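Local coordinates for glycoside hydrolase family protein (Novosphingobium sp. PP1Y, PDB 6Q2F) that probably hydrolyses terminal alpha-L-rhamnose residues from glycosides, as a bacterial alpha-L-rhamnosidase of the glycoside hydrolase class, at residues 43-48 / 721-726; 667-672 / 904-909; 759-764 / 892-897. All blocks are in the same frame, centred on the assembly; numbering follows the deposited sequence.

Contact 1: residues 43-48 / 721-726; sequences EQAFKD and SSLLLQ
The carbonyl oxygen of F46 accepts a hydrogen bond from NE of R720, the residue just ahead of 721-726, and NH2 of the same guanidinium reaches the carbonyl oxygen of K47, so one arginine ties the C-terminal end of helix 42-47 to helix 712-726. Beside this polar tie the helices meet through apolar groups. The CD2 methyl of L723 lies against the A45-F46 peptide, 3.3 Å from the backbone N of F46 and 3.4 Å from A45 C. The CB of A45 flanks that same methyl, with 3.6 Å between A45 CB and L723 CD2. Seen from the F46 ring, this methyl sits at the edge, near the ring plane. With chi1 at -167°, F46 carries its CG anti to the backbone N, and the ring thereby extends across to L724, whose CD1 comes within 3.4 Å of F46 CE1. L724 CG also rests 3.7 Å from F46 CD1, and the two side chains cross at about a right angle. The segments 43-47 and 721-726 run roughly antiparallel, at 145°, their axes 9.7 Å apart at closest approach. Helix 42-47 precedes the first strand of the parallel eight-stranded barrel, and helix 712-726 leads out of the barrel region toward the antiparallel sheet that holds strand 926-932. That sheet also borders the pair: the ring of W931 meets that of F46 and touches L724, while F963 packs on L724 from strand 961-967. On the other leucine, L723, the loop residues P50 and A53 add further contacts.

Contact 2: residues 667-672 / 904-909; sequences EFVTGV and IYYLVN
F668 and Y906 meet where helix 657-670 of the parallel barrel lies against strand 902-908. Y906 holds its CG anti to the backbone N (chi1 -179°), which sends the phenol straight from the strand to the helix. Its CE2 comes within 3.4 Å of F668 CB, and its OH stands 3.6 Å from F668 CD2. F668 turns the other way: at chi1 -77° its CG lies beside the backbone N, and the ring leads off toward helix 712-726, where I718, S721, S722 and L725 receive it. What faces the tyrosine is therefore mainly the root of the phenylalanine. The backbone N of V669 approaches the edge of the Y906 ring near its plane, 3.7 Å from CE2. V669 also reaches V908, with 4.0 Å between V669 CB and V908 CG2. The helix ends just beyond in a Schellman motif, with G671 N bonded to F668 O and V672 N to E667 O. The carbonyl oxygen of V672 lies at the edge of the F668 ring, in its plane. An alanine in place of Y906 would probably leave F668 CB and the V669 backbone without their cover and open a gap between helix and sheet. Since the segments share no hydrogen bond, the fit probably rests mainly on shape and apolar packing.

Contact 3: residues 759-764 / 892-897; sequences RYAYDY and IPFVHR
The ring of F894 lies against the backbone of 759-761, and its CZ atom does most of the touching. F894 CZ is 3.7 Å from the amide N of A761, and Y760 C lies 3.9 Å from F894 CZ. The carbonyl oxygen of R759 stands 4.0 Å from F894 CZ, and CE1 rests alongside the same carbonyl. A761 is the one residue to offer a side chain, its CB lying 4.2 Å from F894 CZ. The approach is oblique to the ring, and what the phenylalanine meets is a run of peptide groups more than a hydrophobic surface. Its chi1 of 75° places CG between the backbone N and the carbonyl carbon, and from there the ring projects to the other segment.

In the next shell, Y905 and L907 of strand 902-908 pack on F894 and hold the ring from its own sheet. The 759-761 backbone is fixed by backbone hydrogen bonds of R759 with F881 and of A761 with D733. R759 and Y760 direct their CB atoms away from 892-897; farther out, R759 NE forms a salt bridge with E869 and Y760 OH bonds the carbonyl oxygen of V877. Further along strand 894-899, both ring nitrogens of H896 are satisfied, ND1 by D880 and NE2 by E903, while Y905 stacks on its ring.

The contact joins the loop leading into strand 762-765 to the start of strand 894-899. The former strand runs parallel to strand 734-737 in a mixed beta sheet; D763 OD1 bonds H634 ND1 and the backbone N of Y764 bonds S631 OG, both on barrel helix 620-636. Strand 894-899 belongs to the antiparallel sheet, flanked by strands 729-730 and 902-908.

Contacts 2 and 3 are close neighbours, their centres 8 Å apart, because strands 902-908 and 894-899 pair in one antiparallel sheet; Y906 N lies 2.7 Å from V895 O there, a probable hydrogen bond. Contact 1 is about 14 Å from contact 2 and 20 Å from contact 3, centre to centre. Helix 712-726, part of contact 1, touches residues of the other two, L725 reaching both Y906 and V895. Along the chain contacts 1 and 2 interlock, contact 1 closes before contact 3 opens, and contact 3 is nested inside contact 2. Together they bind the parallel barrel, its leading N-terminal helix and the mixed beta sheet around the antiparallel sheet.

Contact 1: residues 43-48 / 721-726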
loop_
_atom_site.group_PDB
_atom_site.type_symbol
_atom_site.label_atom_id
_atom_site.label_comp_id
_atom_site.label_asym_id
_atom_site.label_seq_id
_atom_site.Cartn_x
_atom_site.Cartn_y
_atom_site.Cartn_z
ATOM N N GLU A 43 -12.472 29.322 9.643
ATOM C CA GLU A 43 -11.382 29.978 10.362
ATOM C C GLU A 43 -11.307 29.500 11.803
ATOM O O GLU A 43 -10.215 29.263 12.327
ATOM C CB GLU A 43 -11.545 31.496 10.325
ATOM C CG GLU A 43 -11.336 32.141 8.944
ATOM C CD GLU A 43 -12.540 31.996 8.024
ATOM O OE1 GLU A 43 -13.609 31.550 8.488
ATOM O OE2 GLU A 43 -12.411 32.332 6.828
ATOM N N GLN A 44 -12.458 29.365 12.462
ATOM C CA GLN A 44 -12.472 28.883 13.841
ATOM C C GLN A 44 -12.058 27.421 13.912
ATOM O O GLN A 44 -11.263 27.035 14.771
ATOM C CB GLN A 44 -13.861 29.073 14.456
ATOM C CG GLN A 44 -14.257 30.543 14.630
ATOM C CD GLN A 44 -15.739 30.729 14.938
ATOM O OE1 GLN A 44 -16.604 30.052 14.368
ATOM N NE2 GLN A 44 -16.037 31.656 15.848
ATOM N N ALA A 45 -12.595 26.587 13.014
ATOM C CA ALA A 45 -12.185 25.189 12.991
ATOM C C ALA A 45 -10.689 25.075 12.731
ATOM O O ALA A 45 -10.012 24.228 13.320
ATOM C CB ALA A 45 -12.984 24.419 11.937
ATOM N N PHE A 46 -10.154 25.930 11.847
ATOM C CA PHE A 46 -8.719 25.893 11.575
ATOM C C PHE A 46 -7.912 26.266 12.806
ATOM O O PHE A 46 -6.845 25.695 13.042
ATOM C CB PHE A 46 -8.395 26.821 10.411
ATOM C CG PHE A 46 -7.016 26.650 9.840
ATOM C CD1 PHE A 46 -6.649 25.472 9.218
ATOM C CD2 PHE A 46 -6.107 27.691 9.888
ATOM C CE1 PHE A 46 -5.379 25.320 8.663
ATOM C CE2 PHE A 46 -4.835 27.556 9.334
ATOM C CZ PHE A 46 -4.476 26.360 8.715
ATOM N N LYS A 47 -8.404 27.198 13.615
ATOM C CA LYS A 47 -7.688 27.516 14.842
ATOM C C LYS A 47 -7.684 26.325 15.808
ATOM O O LYS A 47 -6.632 25.976 16.363
ATOM C CB LYS A 47 -8.288 28.758 15.498
ATOM C CG LYS A 47 -7.344 29.407 16.496
ATOM C CD LYS A 47 -5.923 29.512 15.921
ATOM C CE LYS A 47 -4.967 30.206 16.887
ATOM N NZ LYS A 47 -4.899 29.491 18.201
ATOM N N ASP A 48 -8.847 25.675 15.999
ATOM C CA ASP A 48 -9.012 24.544 16.930
ATOM C C ASP A 48 -9.748 23.401 16.243
ATOM O O ASP A 48 -10.976 23.291 16.326
ATOM C CB ASP A 48 -9.759 24.960 18.196
ATOM C CG ASP A 48 -9.012 26.017 18.987
ATOM O OD1 ASP A 48 -8.024 25.667 19.680
ATOM O OD2 ASP A 48 -9.413 27.202 18.904
ATOM N N SER A 721 -3.950 20.779 8.879
ATOM C CA SER A 721 -3.793 20.429 7.479
ATOM C C SER A 721 -4.887 19.466 7.049
ATOM O O SER A 721 -5.475 19.619 5.975
ATOM C CB SER A 721 -2.409 19.821 7.266
ATOM O OG SER A 721 -1.407 20.780 7.537
ATOM N N SER A 722 -5.172 18.467 7.894
ATOM C CA SER A 722 -6.204 17.485 7.586
ATOM C C SER A 722 -7.560 18.158 7.445
ATOM O O SER A 722 -8.338 17.815 6.553
ATOM C CB SER A 722 -6.263 16.424 8.690
ATOM O OG SER A 722 -5.004 15.784 8.871
ATOM N N LEU A 723 -7.857 19.124 8.327
ATOM C CA LEU A 723 -9.148 19.810 8.277
ATOM C C LEU A 723 -9.393 20.415 6.900
ATOM O O LEU A 723 -10.421 20.143 6.258
ATOM C CB LEU A 723 -9.217 20.896 9.360
ATOM C CG LEU A 723 -10.387 21.866 9.191
ATOM C CD1 LEU A 723 -11.744 21.173 9.467
ATOM C CD2 LEU A 723 -10.218 23.140 10.030
ATOM N N LEU A 724 -8.453 21.246 6.431
ATOM C CA LEU A 724 -8.629 21.868 5.119
ATOM C C LEU A 724 -8.661 20.814 4.020
ATOM O O LEU A 724 -9.444 20.923 3.065
ATOM C CB LEU A 724 -7.519 22.875 4.870
ATOM C CG LEU A 724 -7.412 24.030 5.892
ATOM C CD1 LEU A 724 -6.439 25.137 5.431
ATOM C CD2 LEU A 724 -8.778 24.653 6.077
ATOM N N LEU A 725 -7.840 19.762 4.157
ATOM C CA LEU A 725 -7.767 18.714 3.149
ATOM C C LEU A 725 -8.944 17.742 3.218
ATOM O O LEU A 725 -9.062 16.860 2.361
ATOM C CB LEU A 725 -6.428 17.992 3.266
ATOM C CG LEU A 725 -5.310 18.958 2.783
ATOM C CD1 LEU A 725 -3.920 18.426 3.135
ATOM C CD2 LEU A 725 -5.402 19.126 1.273
ATOM N N GLN A 726 -9.844 17.905 4.179
ATOM C CA GLN A 726 -11.125 17.203 4.139
ATOM C C GLN A 726 -12.270 18.089 3.675
ATOM O O GLN A 726 -13.376 17.590 3.461
ATOM C CB GLN A 726 -11.466 16.641 5.531
ATOM C CG GLN A 726 -10.490 15.597 6.040
ATOM C CD GLN A 726 -10.740 15.213 7.493
ATOM O OE1 GLN A 726 -11.799 15.497 8.055
ATOM N NE2 GLN A 726 -9.757 14.559 8.107
#

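Contact 2: residues 667-672 / 904-909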
loop_
_atom_site.group_PDB
_atom_site.type_symbol
_atom_site.label_atom_id
_atom_site.label_comp_id
_atom_site.label_asym_id
_atom_site.label_seq_id
_atom_site.Cartn_x
_atom_site.Cartn_y
_atom_site.Cartn_z
ATOM N N GLU A 667 2.300 12.884 2.206
ATOM C CA GLU A 667 1.005 12.223 2.319
ATOM C C GLU A 667 -0.129 13.192 2.015
ATOM O O GLU A 667 -1.089 12.853 1.304
ATOM C CB GLU A 667 0.830 11.657 3.720
ATOM C CG GLU A 667 1.801 10.551 4.061
ATOM C CD GLU A 667 1.603 10.072 5.474
ATOM O OE1 GLU A 667 0.448 10.070 5.945
ATOM O OE2 GLU A 667 2.607 9.711 6.107
ATOM N N PHE A 668 -0.041 14.403 2.570
ATOM C CA PHE A 668 -1.080 15.400 2.350
ATOM C C PHE A 668 -1.237 15.719 0.862
ATOM O O PHE A 668 -2.351 15.697 0.332
ATOM C CB PHE A 668 -0.754 16.654 3.152
ATOM C CG PHE A 668 -1.050 16.526 4.632
ATOM C CD1 PHE A 668 -2.158 15.818 5.071
ATOM C CD2 PHE A 668 -0.236 17.132 5.573
ATOM C CE1 PHE A 668 -2.453 15.715 6.409
ATOM C CE2 PHE A 668 -0.507 17.013 6.930
ATOM C CZ PHE A 668 -1.624 16.310 7.347
ATOM N N VAL A 669 -0.128 15.998 0.164
ATOM C CA VAL A 669 -0.232 16.443 -1.224
ATOM C C VAL A 669 -0.596 15.285 -2.159
ATOM O O VAL A 669 -1.037 15.520 -3.287
ATOM C CB VAL A 669 1.073 17.138 -1.657
ATOM C CG1 VAL A 669 2.146 16.115 -2.068
ATOM C CG2 VAL A 669 0.792 18.152 -2.774
ATOM N N THR A 670 -0.495 14.027 -1.693
ATOM C CA THR A 670 -0.950 12.896 -2.491
ATOM C C THR A 670 -2.430 12.596 -2.295
ATOM O O THR A 670 -3.004 11.845 -3.091
ATOM C CB THR A 670 -0.116 11.663 -2.164
ATOM O OG1 THR A 670 1.269 12.018 -2.218
ATOM C CG2 THR A 670 -0.369 10.521 -3.200
ATOM N N GLY A 671 -3.072 13.174 -1.278
ATOM C CA GLY A 671 -4.500 12.981 -1.058
ATOM C C GLY A 671 -4.863 12.453 0.316
ATOM O O GLY A 671 -6.055 12.323 0.622
ATOM N N VAL A 672 -3.896 12.124 1.168
ATOM C CA VAL A 672 -4.212 11.718 2.529
ATOM C C VAL A 672 -4.743 12.912 3.308
ATOM O O VAL A 672 -4.219 14.033 3.207
ATOM C CB VAL A 672 -2.966 11.126 3.200
ATOM C CG1 VAL A 672 -3.244 10.823 4.680
ATOM C CG2 VAL A 672 -2.521 9.876 2.437
ATOM N N ILE A 904 -9.588 25.991 -2.062
ATOM C CA ILE A 904 -8.422 25.839 -1.206
ATOM C C ILE A 904 -7.365 25.114 -2.021
ATOM O O ILE A 904 -7.608 23.998 -2.486
ATOM C CB ILE A 904 -8.736 25.051 0.068
ATOM C CG1 ILE A 904 -9.816 25.753 0.885
ATOM C CG2 ILE A 904 -7.455 24.857 0.882
ATOM C CD1 ILE A 904 -10.388 24.829 1.944
ATOM N N TYR A 905 -6.213 25.759 -2.227
ATOM C CA TYR A 905 -5.064 25.104 -2.835
ATOM C C TYR A 905 -4.043 24.786 -1.763
ATOM O O TYR A 905 -3.760 25.616 -0.900
ATOM C CB TYR A 905 -4.421 25.966 -3.924
ATOM C CG TYR A 905 -5.236 26.069 -5.179
ATOM C CD1 TYR A 905 -6.272 26.992 -5.267
ATOM C CD2 TYR A 905 -4.975 25.263 -6.280
ATOM C CE1 TYR A 905 -7.036 27.117 -6.414
ATOM C CE2 TYR A 905 -5.747 25.381 -7.441
ATOM C CZ TYR A 905 -6.769 26.318 -7.495
ATOM O OH TYR A 905 -7.542 26.470 -8.621
ATOM N N TYR A 906 -3.528 23.566 -1.803
ATOM C CA TYR A 906 -2.457 23.126 -0.925
ATOM C C TYR A 906 -1.212 22.974 -1.770
ATOM O O TYR A 906 -1.241 22.254 -2.766
ATOM C CB TYR A 906 -2.814 21.794 -0.261
ATOM C CG TYR A 906 -1.774 21.253 0.699
ATOM C CD1 TYR A 906 -1.394 21.965 1.830
ATOM C CD2 TYR A 906 -1.185 20.021 0.482
ATOM C CE1 TYR A 906 -0.454 21.453 2.730
ATOM C CE2 TYR A 906 -0.250 19.507 1.366
ATOM C CZ TYR A 906 0.102 20.212 2.485
ATOM O OH TYR A 906 1.032 19.660 3.355
ATOM N N LEU A 907 -0.126 23.636 -1.364
ATOM C CA LEU A 907 1.142 23.631 -2.085
ATOM C C LEU A 907 2.258 23.123 -1.176
ATOM O O LEU A 907 2.317 23.479 0.010
ATOM C CB LEU A 907 1.512 25.038 -2.570
ATOM C CG LEU A 907 0.497 25.900 -3.330
ATOM C CD1 LEU A 907 1.174 27.164 -3.872
ATOM C CD2 LEU A 907 -0.107 25.119 -4.472
ATOM N N VAL A 908 3.174 22.329 -1.735
ATOM C CA VAL A 908 4.348 21.874 -0.990
ATOM C C VAL A 908 5.586 22.097 -1.840
ATOM O O VAL A 908 5.700 21.524 -2.930
ATOM C CB VAL A 908 4.258 20.400 -0.590
ATOM C CG1 VAL A 908 5.499 20.038 0.273
ATOM C CG2 VAL A 908 2.963 20.146 0.150
ATOM N N ASN A 909 6.519 22.903 -1.333
ATOM C CA ASN A 909 7.818 23.071 -1.976
ATOM C C ASN A 909 8.682 21.878 -1.595
ATOM O O ASN A 909 9.297 21.845 -0.528
ATOM C CB ASN A 909 8.472 24.387 -1.565
ATOM C CG ASN A 909 9.933 24.447 -1.944
ATOM O OD1 ASN A 909 10.344 23.881 -2.949
ATOM N ND2 ASN A 909 10.735 25.147 -1.134
#

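Contact 3: residues 759-764 / 892-897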
loop_
_atom_site.group_PDB
_atom_site.type_symbol
_atom_site.label_atom_id
_atom_site.label_comp_id
_atom_site.label_asym_id
_atom_site.label_seq_id
_atom_site.Cartn_x
_atom_site.Cartn_y
_atom_site.Cartn_z
ATOM N N ARG A 759 0.093 20.109 -14.155
ATOM C CA ARG A 759 -0.588 21.363 -13.858
ATOM C C ARG A 759 -2.084 21.177 -13.661
ATOM O O ARG A 759 -2.790 22.157 -13.391
ATOM C CB ARG A 759 -0.299 22.372 -14.980
ATOM C CG ARG A 759 1.214 22.547 -15.233
ATOM C CD ARG A 759 1.503 23.530 -16.380
ATOM N NE ARG A 759 0.801 23.164 -17.604
ATOM C CZ ARG A 759 0.481 24.017 -18.572
ATOM N NH1 ARG A 759 0.795 25.302 -18.461
ATOM N NH2 ARG A 759 -0.162 23.584 -19.649
ATOM N N TYR A 760 -2.558 19.936 -13.757
ATOM C CA TYR A 760 -3.930 19.550 -13.491
ATOM C C TYR A 760 -3.928 18.377 -12.517
ATOM O O TYR A 760 -3.038 17.526 -12.565
ATOM C CB TYR A 760 -4.654 19.108 -14.786
ATOM C CG TYR A 760 -4.563 20.074 -15.952
ATOM C CD1 TYR A 760 -3.393 20.197 -16.683
ATOM C CD2 TYR A 760 -5.671 20.821 -16.349
ATOM C CE1 TYR A 760 -3.309 21.070 -17.765
ATOM C CE2 TYR A 760 -5.606 21.679 -17.422
ATOM C CZ TYR A 760 -4.418 21.804 -18.119
ATOM O OH TYR A 760 -4.352 22.676 -19.186
ATOM N N ALA A 761 -4.926 18.318 -11.642
ATOM C CA ALA A 761 -5.013 17.182 -10.738
ATOM C C ALA A 761 -5.717 16.011 -11.421
ATOM O O ALA A 761 -6.425 16.174 -12.417
ATOM C CB ALA A 761 -5.753 17.552 -9.451
ATOM N N TYR A 762 -5.506 14.816 -10.874
ATOM C CA TYR A 762 -6.089 13.625 -11.464
ATOM C C TYR A 762 -6.437 12.611 -10.386
ATOM O O TYR A 762 -5.881 12.620 -9.282
ATOM C CB TYR A 762 -5.159 12.974 -12.495
ATOM C CG TYR A 762 -3.878 12.389 -11.939
ATOM C CD1 TYR A 762 -2.782 13.206 -11.646
ATOM C CD2 TYR A 762 -3.742 11.018 -11.758
ATOM C CE1 TYR A 762 -1.593 12.671 -11.150
ATOM C CE2 TYR A 762 -2.570 10.478 -11.272
ATOM C CZ TYR A 762 -1.498 11.303 -10.960
ATOM O OH TYR A 762 -0.328 10.749 -10.488
ATOM N N ASP A 763 -7.410 11.768 -10.731
ATOM C CA ASP A 763 -7.784 10.570 -9.998
ATOM C C ASP A 763 -7.573 9.370 -10.910
ATOM O O ASP A 763 -7.737 9.467 -12.135
ATOM C CB ASP A 763 -9.268 10.593 -9.583
ATOM C CG ASP A 763 -9.578 11.616 -8.509
ATOM O OD1 ASP A 763 -8.700 11.862 -7.660
ATOM O OD2 ASP A 763 -10.719 12.154 -8.517
ATOM N N TYR A 764 -7.225 8.233 -10.322
ATOM C CA TYR A 764 -7.326 6.984 -11.057
ATOM C C TYR A 764 -8.775 6.516 -11.055
ATOM O O TYR A 764 -9.503 6.706 -10.073
ATOM C CB TYR A 764 -6.464 5.900 -10.428
ATOM C CG TYR A 764 -4.989 6.126 -10.562
ATOM C CD1 TYR A 764 -4.389 6.161 -11.814
ATOM C CD2 TYR A 764 -4.185 6.282 -9.441
ATOM C CE1 TYR A 764 -3.026 6.347 -11.951
ATOM C CE2 TYR A 764 -2.820 6.463 -9.569
ATOM C CZ TYR A 764 -2.250 6.495 -10.821
ATOM O OH TYR A 764 -0.902 6.691 -10.940
ATOM N N ILE A 892 6.479 21.590 -7.174
ATOM C CA ILE A 892 5.553 22.125 -6.185
ATOM C C ILE A 892 4.200 21.482 -6.454
ATOM O O ILE A 892 3.311 22.131 -7.027
ATOM C CB ILE A 892 5.492 23.663 -6.241
ATOM C CG1 ILE A 892 6.884 24.260 -6.019
ATOM C CG2 ILE A 892 4.535 24.211 -5.192
ATOM C CD1 ILE A 892 6.925 25.772 -6.093
ATOM N N PRO A 893 4.007 20.214 -6.087
ATOM C CA PRO A 893 2.720 19.552 -6.359
ATOM C C PRO A 893 1.622 20.215 -5.545
ATOM O O PRO A 893 1.879 20.997 -4.630
ATOM C CB PRO A 893 2.959 18.098 -5.928
ATOM C CG PRO A 893 4.009 18.223 -4.828
ATOM C CD PRO A 893 4.894 19.393 -5.238
ATOM N N PHE A 894 0.373 19.898 -5.872
ATOM C CA PHE A 894 -0.704 20.652 -5.253
ATOM C C PHE A 894 -1.940 19.785 -5.099
ATOM O O PHE A 894 -2.154 18.824 -5.849
ATOM C CB PHE A 894 -1.075 21.887 -6.085
ATOM C CG PHE A 894 -1.857 21.551 -7.332
ATOM C CD1 PHE A 894 -1.218 21.036 -8.444
ATOM C CD2 PHE A 894 -3.228 21.749 -7.387
ATOM C CE1 PHE A 894 -1.933 20.748 -9.605
ATOM C CE2 PHE A 894 -3.946 21.465 -8.536
ATOM C CZ PHE A 894 -3.295 20.963 -9.647
ATOM N N VAL A 895 -2.768 20.173 -4.127
ATOM C CA VAL A 895 -4.134 19.690 -3.993
ATOM C C VAL A 895 -5.066 20.880 -4.130
ATOM O O VAL A 895 -4.763 21.988 -3.642
ATOM C CB VAL A 895 -4.365 18.961 -2.657
ATOM C CG1 VAL A 895 -5.809 18.511 -2.564
ATOM C CG2 VAL A 895 -3.412 17.753 -2.545
ATOM N N HIS A 896 -6.204 20.641 -4.780
ATOM C CA HIS A 896 -7.251 21.632 -4.983
ATOM C C HIS A 896 -8.517 21.086 -4.355
ATOM O O HIS A 896 -9.010 20.031 -4.769
ATOM C CB HIS A 896 -7.471 21.920 -6.478
ATOM C CG HIS A 896 -8.479 22.992 -6.765
ATOM N ND1 HIS A 896 -8.813 23.375 -8.054
ATOM C CD2 HIS A 896 -9.227 23.761 -5.941
ATOM C CE1 HIS A 896 -9.740 24.318 -8.007
ATOM N NE2 HIS A 896 -9.992 24.586 -6.737
ATOM N N ARG A 897 -9.034 21.793 -3.359
ATOM C CA ARG A 897 -10.295 21.470 -2.708
ATOM C C ARG A 897 -11.324 22.534 -3.060
ATOM O O ARG A 897 -10.973 23.697 -3.274
ATOM C CB ARG A 897 -10.088 21.397 -1.186
ATOM C CG ARG A 897 -9.264 20.175 -0.758
ATOM C CD ARG A 897 -10.203 19.208 -0.097
ATOM N NE ARG A 897 -9.924 17.862 -0.474
ATOM C CZ ARG A 897 -10.751 16.863 -0.248
ATOM N NH1 ARG A 897 -11.927 17.075 0.343
ATOM N NH2 ARG A 897 -10.394 15.658 -0.632
#